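Local coordinates for GTPase HflX (Sulfolobus solfataricus P2, PDB 2QTF), which hydrolyses GTP, for which it is specific, and associates with the 50S ribosomal subunit, possibly acting in protein synthesis or ribosome biogenesis, at residues A[50-55]-A[75-80]; A[95-100]-A[232-237]; A[216-221]-A[227-232]. All coordinates share one frame; numbering follows the deposited sequence.

Contact 1: A[50-55]-A[75-80]; sequences QIKNDE and RRELKG. With ACT (acetate ion), chain I.
Glu77 and Leu78, at the end of helix 68-78, meet Ile51 and Lys52, at the end of helix 45-52; both helices belong to the alpha/beta N-terminal domain, built on a parallel four-stranded sheet. Taking the second segment in order, Arg76 comes first and works within its own helix: its NE bonds to OE2 of the neighbouring Glu77, the oxygen lying 21° out of the guanidinium plane. The other carboxylate oxygen of Glu77 faces the first helix, where Lys52 NZ meets OE1 at 3.2 Å, nearly along its C-O axis. Glu77 thus splits its two oxygens between two cations, making a three-residue salt-bridge network on the partly exposed side of the contact. The Lys52 chain sets out toward the carboxylate with CG anti to the backbone N (chi1 172°); its ammonium also bonds to Gln49 OE1. Leu78 works on the buried side. Its CD2 lies 4.1 Å from Ile51 CG2 and 3.9 Å from Lys52 CA, and both Leu78 and Ile51 rest on Leu60 of strand 59-62, which seats both helix ends on the sheet. Lys79 then leaves the helix with positive phi. At this end one water bridges the two helix ends, donating to Lys52 O at 2.9 Å and to Leu78 O at 2.7 Å.

Contact 2: A[95-100]-A[232-237]; sequences ALHAGS and DTVGFI. With CD (cadmium ion), chain C; ACT (acetate ion), chain H.
His97 and Asp232 meet through a cadmium ion, which ties the last turn of helix 86-97 to the end of strand 226-232, where a loop of the G domain begins. His97 gives NE2 to the metal at 2.2 Å, while Asp232 chelates it with both carboxylate oxygens, OD1 at 2.4 Å and OD2 at 2.3 Å. Four waters complete a seven-coordinate shell. The imidazole and carboxylate planes stand 89° apart, and OD1 lies in the ring plane at its edge; no hydrogen bond joins the two groups, since NE2 and both oxygens are spent on the metal.

One step out, the ring is fixed from its other nitrogen, ND1, by Ile93 O one turn earlier in the helix. Val234 packs beside it: its CB is 3.9 Å from His97 CB, and CG2, anti to the backbone N, lies over one ring face toward the rim. Asp232 has its own CG anti to the backbone N (chi1 -180°), which carries the carboxylate to the metal. A further water joins the backbones, donating to His97 O and Asp232 O, each at 2.7 Å.

Toward the loop, one metal-bound water donates to Thr233 O and to an acetate oxygen, and Gly235 N gives that same acetate O a bond of 2.8 Å. The acetate, probably from the crystallisation liquor, also bonds to Lys192 and Thr188 of the P-loop. Asp232 to Gly235 are predicted to bind GTP, and their DTVG sequence matches the DxxG (G3) motif of GTPases. An anion gripped by Gly235 N and Lys192 is consistent with a phosphate-binding pocket, and the cadmium ion seen here bridges helix 86-97 and the G domain right beside it.

Contact 3: A[216-221]-A[227-232]; sequences PKRYAI and KIMLVD. With CD (cadmium ion), chain C.
The Arg218 guanidinium has Val231 CG2 over one face, 3.2 Å above its plane and offset toward the rim; Met229 CG approaches NH2 obliquely. The two side chains Arg218 and Val231 run side by side from a non-hydrogen-bonded pair. The Tyr219 ring, on the other face of the sheet, has Ile221 CG2 in plane at its edge. All this decorates an antiparallel beta hairpin, strands 218-223 and 226-232, at one border of the G-domain sheet.

Hydrogen-bonded pairs Tyr219-Leu230 and Ile221-Ile228 hold it, each by two reciprocal bonds, among them Ile221 N to Ile228 O at 2.8 Å and Leu230 N to Tyr219 O at 3.0 Å. A fifth bond runs from Asp232 N to Lys217 O.

On the Arg218 face, Met229 bends at chi2 and chi3, which folds its thioether back over the neighbouring strand: SD is 3.4 Å from Tyr219 N, and CE 4.1 Å from Ala220 CB. With an alanine in place of Met229, the sulfur and its methyl would be gone, which is likely to open a gap over the Tyr219-Ala220 backbone and leave the Arg218 chain freer to move. On the opposite face, Ile221 CD1 touches Leu230 CD1, while Leu230 also packs on Leu199 of helix 192-200.

At the end of the ladder, Lys217 CB and Asp232 CB come within 3.4 Å. Lys217 CE lies 3.4 Å from Asp232 OD2, while Lys217 NZ, 4.5 Å from that oxygen, makes no salt bridge with it; the carboxylate is thus held by the metal rather than by the lysine.

Along the chain contact 1 comes first and is complete before contact 2 opens at residue 95; contact 3 falls within the long span that contact 2 closes. Contact 1 packs helices on the parallel N-terminal sheet, its centre about 29 Å from that of contact 2 and about 37 Å from that of contact 3, which forms the edge hairpin of the separate mixed G-domain sheet. Contacts 2 and 3, about 13 Å apart between centres, share Asp232, the last residue of strand 226-232, and its cadmium ion. They also touch where Pro216 packs on residues 96-99. The hairpin thus leads straight into the domain junction of contact 2, beside the predicted nucleotide site, whereas contact 1 is remote from it.

Contact 1: A[50-55]-A[75-80]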
# COMPACT_ATOMS: atom_id res chain seq x y z
N GLN A 50 -19.38 -5.53 -21.61
CA GLN A 50 -18.29 -4.89 -22.30
C GLN A 50 -16.95 -5.33 -21.72
O GLN A 50 -15.98 -5.65 -22.43
CB GLN A 50 -18.33 -3.35 -22.10
CG GLN A 50 -19.13 -2.62 -23.08
CD GLN A 50 -19.56 -1.27 -22.58
OE1 GLN A 50 -18.77 -0.55 -21.99
NE2 GLN A 50 -20.85 -0.93 -22.78
N ILE A 51 -16.87 -5.27 -20.40
CA ILE A 51 -15.59 -5.71 -19.68
C ILE A 51 -15.31 -7.16 -19.87
O ILE A 51 -14.16 -7.51 -20.19
CB ILE A 51 -15.74 -5.41 -18.19
CG1 ILE A 51 -15.78 -3.88 -18.05
CG2 ILE A 51 -14.60 -6.15 -17.30
CD1 ILE A 51 -16.43 -3.41 -16.71
N LYS A 52 -16.34 -8.02 -19.83
CA LYS A 52 -16.13 -9.46 -20.12
C LYS A 52 -15.41 -9.64 -21.46
O LYS A 52 -14.49 -10.46 -21.57
CB LYS A 52 -17.50 -10.18 -20.22
CG LYS A 52 -17.44 -11.64 -20.70
CD LYS A 52 -18.86 -12.08 -21.25
CE LYS A 52 -19.92 -12.23 -20.17
NZ LYS A 52 -21.29 -12.84 -20.68
N ASN A 53 -15.79 -8.86 -22.47
CA ASN A 53 -15.32 -9.11 -23.86
C ASN A 53 -14.16 -8.25 -24.30
O ASN A 53 -13.77 -8.28 -25.45
CB ASN A 53 -16.51 -8.92 -24.88
CG ASN A 53 -17.53 -10.04 -24.78
OD1 ASN A 53 -17.13 -11.16 -24.57
ND2 ASN A 53 -18.83 -9.72 -24.77
N ASP A 54 -13.65 -7.41 -23.42
CA ASP A 54 -12.65 -6.48 -23.78
C ASP A 54 -11.26 -7.04 -23.42
O ASP A 54 -10.85 -7.10 -22.26
CB ASP A 54 -12.91 -5.12 -23.14
CG ASP A 54 -11.89 -4.04 -23.61
OD1 ASP A 54 -10.83 -4.36 -24.21
OD2 ASP A 54 -12.18 -2.89 -23.37
N GLU A 55 -10.52 -7.43 -24.46
CA GLU A 55 -9.25 -8.13 -24.26
C GLU A 55 -8.19 -7.23 -23.64
O GLU A 55 -7.21 -7.75 -23.13
CB GLU A 55 -8.65 -8.61 -25.62
CG GLU A 55 -9.19 -9.90 -26.20
CD GLU A 55 -8.69 -10.06 -27.73
OE1 GLU A 55 -7.96 -9.13 -28.29
OE2 GLU A 55 -9.04 -11.11 -28.36
N ARG A 75 -18.34 -13.19 -11.12
CA ARG A 75 -17.27 -14.15 -11.49
C ARG A 75 -17.74 -15.08 -12.58
O ARG A 75 -16.95 -15.48 -13.43
CB ARG A 75 -16.87 -15.04 -10.30
CG ARG A 75 -16.11 -14.21 -9.20
CD ARG A 75 -15.85 -15.19 -8.00
NE ARG A 75 -14.98 -14.55 -6.98
CZ ARG A 75 -14.78 -15.09 -5.77
NH1 ARG A 75 -15.43 -16.22 -5.46
NH2 ARG A 75 -13.90 -14.51 -4.93
N ARG A 76 -19.03 -15.45 -12.53
CA ARG A 76 -19.59 -16.28 -13.66
C ARG A 76 -19.52 -15.56 -15.00
O ARG A 76 -18.93 -16.08 -15.92
CB ARG A 76 -21.05 -16.72 -13.37
CG ARG A 76 -21.62 -17.60 -14.58
CD ARG A 76 -23.18 -17.76 -14.38
NE ARG A 76 -23.88 -16.47 -14.44
CZ ARG A 76 -24.50 -15.90 -13.43
NH1 ARG A 76 -24.53 -16.44 -12.20
NH2 ARG A 76 -25.08 -14.76 -13.63
N GLU A 77 -19.99 -14.32 -15.06
CA GLU A 77 -20.01 -13.60 -16.29
C GLU A 77 -18.62 -13.37 -16.84
O GLU A 77 -18.43 -13.38 -18.05
CB GLU A 77 -20.60 -12.22 -16.04
CG GLU A 77 -22.02 -12.24 -15.67
CD GLU A 77 -22.87 -13.12 -16.64
OE1 GLU A 77 -22.81 -12.89 -17.89
OE2 GLU A 77 -23.49 -14.09 -16.11
N LEU A 78 -17.64 -13.17 -15.94
CA LEU A 78 -16.31 -12.70 -16.34
C LEU A 78 -15.55 -13.85 -16.89
O LEU A 78 -14.51 -13.62 -17.51
CB LEU A 78 -15.55 -12.03 -15.19
CG LEU A 78 -16.07 -10.62 -14.94
CD1 LEU A 78 -15.23 -9.91 -13.87
CD2 LEU A 78 -16.13 -9.79 -16.19
N LYS A 79 -16.04 -15.06 -16.64
CA LYS A 79 -15.49 -16.30 -17.25
C LYS A 79 -13.97 -16.32 -17.17
O LYS A 79 -13.32 -16.10 -18.16
CB LYS A 79 -15.85 -16.37 -18.73
CG LYS A 79 -17.25 -16.91 -18.98
CD LYS A 79 -17.21 -18.11 -20.00
CE LYS A 79 -16.56 -17.70 -21.33
NZ LYS A 79 -15.68 -18.77 -21.98
N GLY A 80 -13.40 -16.44 -15.99
CA GLY A 80 -11.97 -16.33 -16.00
C GLY A 80 -11.39 -15.05 -15.40
O GLY A 80 -10.68 -15.17 -14.37
C ACT I . -21.68 2.21 -22.23
O ACT I . -22.51 3.00 -22.10
OXT ACT I . -21.83 0.89 -21.68
CH3 ACT I . -20.73 3.01 -22.98
O HOH W 1 -13.80 -12.82 -20.04

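Contact 2: A[95-100]-A[232-237]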
# COMPACT_ATOMS: atom_id res chain seq x y z
N ALA A 95 -0.22 -8.92 -0.29
CA ALA A 95 0.43 -10.10 -0.85
C ALA A 95 1.68 -9.67 -1.66
O ALA A 95 2.67 -10.36 -1.70
CB ALA A 95 -0.59 -10.86 -1.74
N LEU A 96 1.58 -8.56 -2.40
CA LEU A 96 2.69 -8.08 -3.25
C LEU A 96 3.78 -7.45 -2.39
O LEU A 96 4.94 -7.37 -2.83
CB LEU A 96 2.12 -7.08 -4.33
CG LEU A 96 1.16 -7.78 -5.31
CD1 LEU A 96 0.58 -6.58 -6.31
CD2 LEU A 96 1.83 -8.92 -6.19
N HIS A 97 3.46 -7.02 -1.14
CA HIS A 97 4.52 -6.37 -0.38
C HIS A 97 5.06 -7.26 0.73
O HIS A 97 6.05 -6.90 1.36
CB HIS A 97 4.03 -5.07 0.24
CG HIS A 97 3.77 -3.98 -0.76
ND1 HIS A 97 2.67 -3.97 -1.61
CD2 HIS A 97 4.51 -2.91 -1.09
CE1 HIS A 97 2.74 -2.88 -2.37
NE2 HIS A 97 3.82 -2.20 -2.03
N ALA A 98 4.42 -8.40 1.01
CA ALA A 98 4.81 -9.21 2.15
C ALA A 98 5.95 -10.16 1.73
O ALA A 98 5.86 -10.81 0.73
CB ALA A 98 3.58 -10.04 2.62
N GLY A 99 7.00 -10.24 2.50
CA GLY A 99 8.03 -11.24 2.23
C GLY A 99 8.17 -12.25 3.38
O GLY A 99 8.88 -13.25 3.21
N SER A 100 7.47 -12.04 4.47
CA SER A 100 7.58 -12.95 5.60
C SER A 100 6.55 -14.08 5.56
O SER A 100 5.42 -13.93 4.98
CB SER A 100 7.44 -12.25 6.93
OG SER A 100 6.09 -11.84 7.28
N ASP A 232 10.53 -1.63 -0.79
CA ASP A 232 9.14 -1.07 -0.93
C ASP A 232 8.30 -1.73 0.15
O ASP A 232 7.80 -2.82 -0.02
CB ASP A 232 8.58 -1.45 -2.32
CG ASP A 232 7.16 -0.91 -2.54
OD1 ASP A 232 6.62 -0.31 -1.57
OD2 ASP A 232 6.47 -1.16 -3.57
N THR A 233 8.16 -1.05 1.27
CA THR A 233 7.33 -1.51 2.37
C THR A 233 5.87 -1.10 2.02
O THR A 233 5.62 -0.07 1.31
CB THR A 233 7.79 -0.83 3.69
OG1 THR A 233 9.14 -1.30 3.97
CG2 THR A 233 6.90 -1.19 4.89
N VAL A 234 4.92 -1.89 2.56
CA VAL A 234 3.50 -1.51 2.36
C VAL A 234 3.25 -0.09 2.94
O VAL A 234 3.87 0.33 3.96
CB VAL A 234 2.55 -2.62 2.94
CG1 VAL A 234 2.59 -2.61 4.54
CG2 VAL A 234 1.13 -2.52 2.33
N GLY A 235 2.37 0.68 2.33
CA GLY A 235 2.03 1.99 2.89
C GLY A 235 1.16 1.89 4.13
O GLY A 235 0.62 0.79 4.41
N PHE A 236 1.04 3.00 4.89
CA PHE A 236 0.00 3.18 5.91
C PHE A 236 -1.29 3.41 5.08
O PHE A 236 -1.32 4.22 4.15
CB PHE A 236 0.29 4.44 6.73
CG PHE A 236 1.65 4.47 7.35
CD1 PHE A 236 2.18 3.34 7.92
CD2 PHE A 236 2.39 5.65 7.36
CE1 PHE A 236 3.49 3.36 8.61
CE2 PHE A 236 3.70 5.68 7.93
CZ PHE A 236 4.23 4.52 8.57
N ILE A 237 -2.32 2.63 5.39
CA ILE A 237 -3.53 2.60 4.56
C ILE A 237 -4.61 3.28 5.44
O ILE A 237 -4.68 3.02 6.64
CB ILE A 237 -4.01 1.12 4.26
CG1 ILE A 237 -2.97 0.17 3.53
CG2 ILE A 237 -5.33 1.13 3.46
CD1 ILE A 237 -2.67 0.54 2.18
CD CD C . 4.54 -0.21 -2.78
C ACT H . 0.37 1.63 -0.47
O ACT H . 1.37 0.80 -0.26
OXT ACT H . 0.26 2.74 0.19
CH3 ACT H . -0.71 1.22 -1.48
O HOH W 2 6.90 -4.54 -2.69
O HOH W 3 8.19 -5.31 0.90
O HOH W 4 3.95 0.72 -0.62
O HOH W 5 2.11 0.34 -2.90
O HOH W 6 5.22 1.93 -3.24
O HOH W 7 3.95 -0.61 -5.07

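Contact 3: A[216-221]-A[227-232]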
# COMPACT_ATOMS: atom_id res chain seq x y z
N PRO A 216 8.05 -9.36 -2.91
CA PRO A 216 8.11 -7.92 -2.51
C PRO A 216 9.20 -7.21 -3.32
O PRO A 216 10.15 -7.90 -3.86
CB PRO A 216 8.54 -7.99 -1.03
CG PRO A 216 9.30 -9.32 -0.97
CD PRO A 216 8.32 -10.19 -1.73
N LYS A 217 9.06 -5.88 -3.45
CA LYS A 217 10.02 -5.07 -4.18
C LYS A 217 11.24 -4.70 -3.36
O LYS A 217 11.19 -3.88 -2.37
CB LYS A 217 9.33 -3.76 -4.75
CG LYS A 217 8.93 -3.84 -6.23
CD LYS A 217 9.10 -2.39 -7.00
CE LYS A 217 8.04 -1.31 -6.62
NZ LYS A 217 8.18 0.07 -7.52
N ARG A 218 12.36 -5.33 -3.72
CA ARG A 218 13.61 -5.03 -3.07
C ARG A 218 14.67 -4.86 -4.17
O ARG A 218 14.86 -5.77 -5.02
CB ARG A 218 14.04 -6.14 -2.08
CG ARG A 218 12.97 -6.53 -0.99
CD ARG A 218 13.39 -7.88 -0.32
NE ARG A 218 14.59 -7.67 0.47
CZ ARG A 218 14.62 -7.06 1.64
NH1 ARG A 218 13.49 -6.61 2.20
NH2 ARG A 218 15.77 -6.90 2.26
N TYR A 219 15.41 -3.76 -4.16
CA TYR A 219 16.23 -3.53 -5.31
C TYR A 219 17.51 -2.84 -4.87
O TYR A 219 17.43 -1.78 -4.22
CB TYR A 219 15.44 -2.58 -6.27
CG TYR A 219 16.04 -2.48 -7.63
CD1 TYR A 219 15.72 -3.43 -8.62
CD2 TYR A 219 16.92 -1.46 -7.95
CE1 TYR A 219 16.30 -3.35 -9.93
CE2 TYR A 219 17.50 -1.37 -9.29
CZ TYR A 219 17.15 -2.30 -10.24
OH TYR A 219 17.65 -2.22 -11.50
N ALA A 220 18.67 -3.40 -5.21
CA ALA A 220 19.91 -2.80 -4.79
C ALA A 220 20.38 -1.71 -5.80
O ALA A 220 20.33 -1.91 -7.04
CB ALA A 220 21.05 -3.81 -4.64
N ILE A 221 20.90 -0.63 -5.25
CA ILE A 221 21.51 0.38 -6.08
C ILE A 221 22.88 0.80 -5.55
O ILE A 221 23.13 0.80 -4.31
CB ILE A 221 20.65 1.70 -6.24
CG1 ILE A 221 20.35 2.30 -4.91
CG2 ILE A 221 19.26 1.38 -6.91
CD1 ILE A 221 19.86 3.73 -5.06
N LYS A 227 26.79 -0.09 -1.98
CA LYS A 227 25.61 -0.74 -2.54
C LYS A 227 24.54 -0.67 -1.42
O LYS A 227 24.89 -0.93 -0.27
CB LYS A 227 26.04 -2.16 -2.96
CG LYS A 227 24.95 -3.07 -3.42
CD LYS A 227 25.50 -4.41 -4.10
CE LYS A 227 24.29 -5.37 -4.45
NZ LYS A 227 24.72 -6.77 -4.85
N ILE A 228 23.30 -0.22 -1.74
CA ILE A 228 22.20 -0.03 -0.77
C ILE A 228 20.97 -0.75 -1.25
O ILE A 228 20.67 -0.64 -2.45
CB ILE A 228 21.86 1.49 -0.57
CG1 ILE A 228 23.11 2.20 -0.03
CG2 ILE A 228 20.67 1.72 0.36
CD1 ILE A 228 23.52 3.46 -0.77
N MET A 229 20.34 -1.50 -0.36
CA MET A 229 19.09 -2.26 -0.67
C MET A 229 17.86 -1.34 -0.36
O MET A 229 17.62 -0.97 0.80
CB MET A 229 19.01 -3.56 0.16
CG MET A 229 17.72 -4.43 -0.20
SD MET A 229 17.68 -4.83 -1.94
CE MET A 229 18.81 -6.16 -2.19
N LEU A 230 17.15 -0.93 -1.39
CA LEU A 230 15.93 -0.18 -1.16
C LEU A 230 14.76 -1.13 -1.11
O LEU A 230 14.67 -2.04 -1.96
CB LEU A 230 15.65 0.85 -2.21
CG LEU A 230 16.66 1.96 -2.45
CD1 LEU A 230 16.11 2.82 -3.69
CD2 LEU A 230 16.82 2.83 -1.20
N VAL A 231 13.85 -0.90 -0.13
CA VAL A 231 12.81 -1.88 0.14
C VAL A 231 11.42 -1.14 0.07
O VAL A 231 11.21 -0.13 0.73
CB VAL A 231 13.04 -2.56 1.50
CG1 VAL A 231 11.81 -3.41 1.94
CG2 VAL A 231 14.39 -3.42 1.60
N ASP A 232 10.53 -1.63 -0.79
CA ASP A 232 9.14 -1.07 -0.93
C ASP A 232 8.30 -1.73 0.15
O ASP A 232 7.80 -2.82 -0.02
CB ASP A 232 8.58 -1.45 -2.32
CG ASP A 232 7.16 -0.91 -2.54
OD1 ASP A 232 6.62 -0.31 -1.57
OD2 ASP A 232 6.47 -1.16 -3.57
CD CD C . 4.54 -0.21 -2.78
O HOH W 2 6.90 -4.54 -2.69
O HOH W 4 3.95 0.72 -0.62
O HOH W 5 2.11 0.34 -2.90
O HOH W 6 5.22 1.93 -3.24
O HOH W 7 3.95 -0.61 -5.07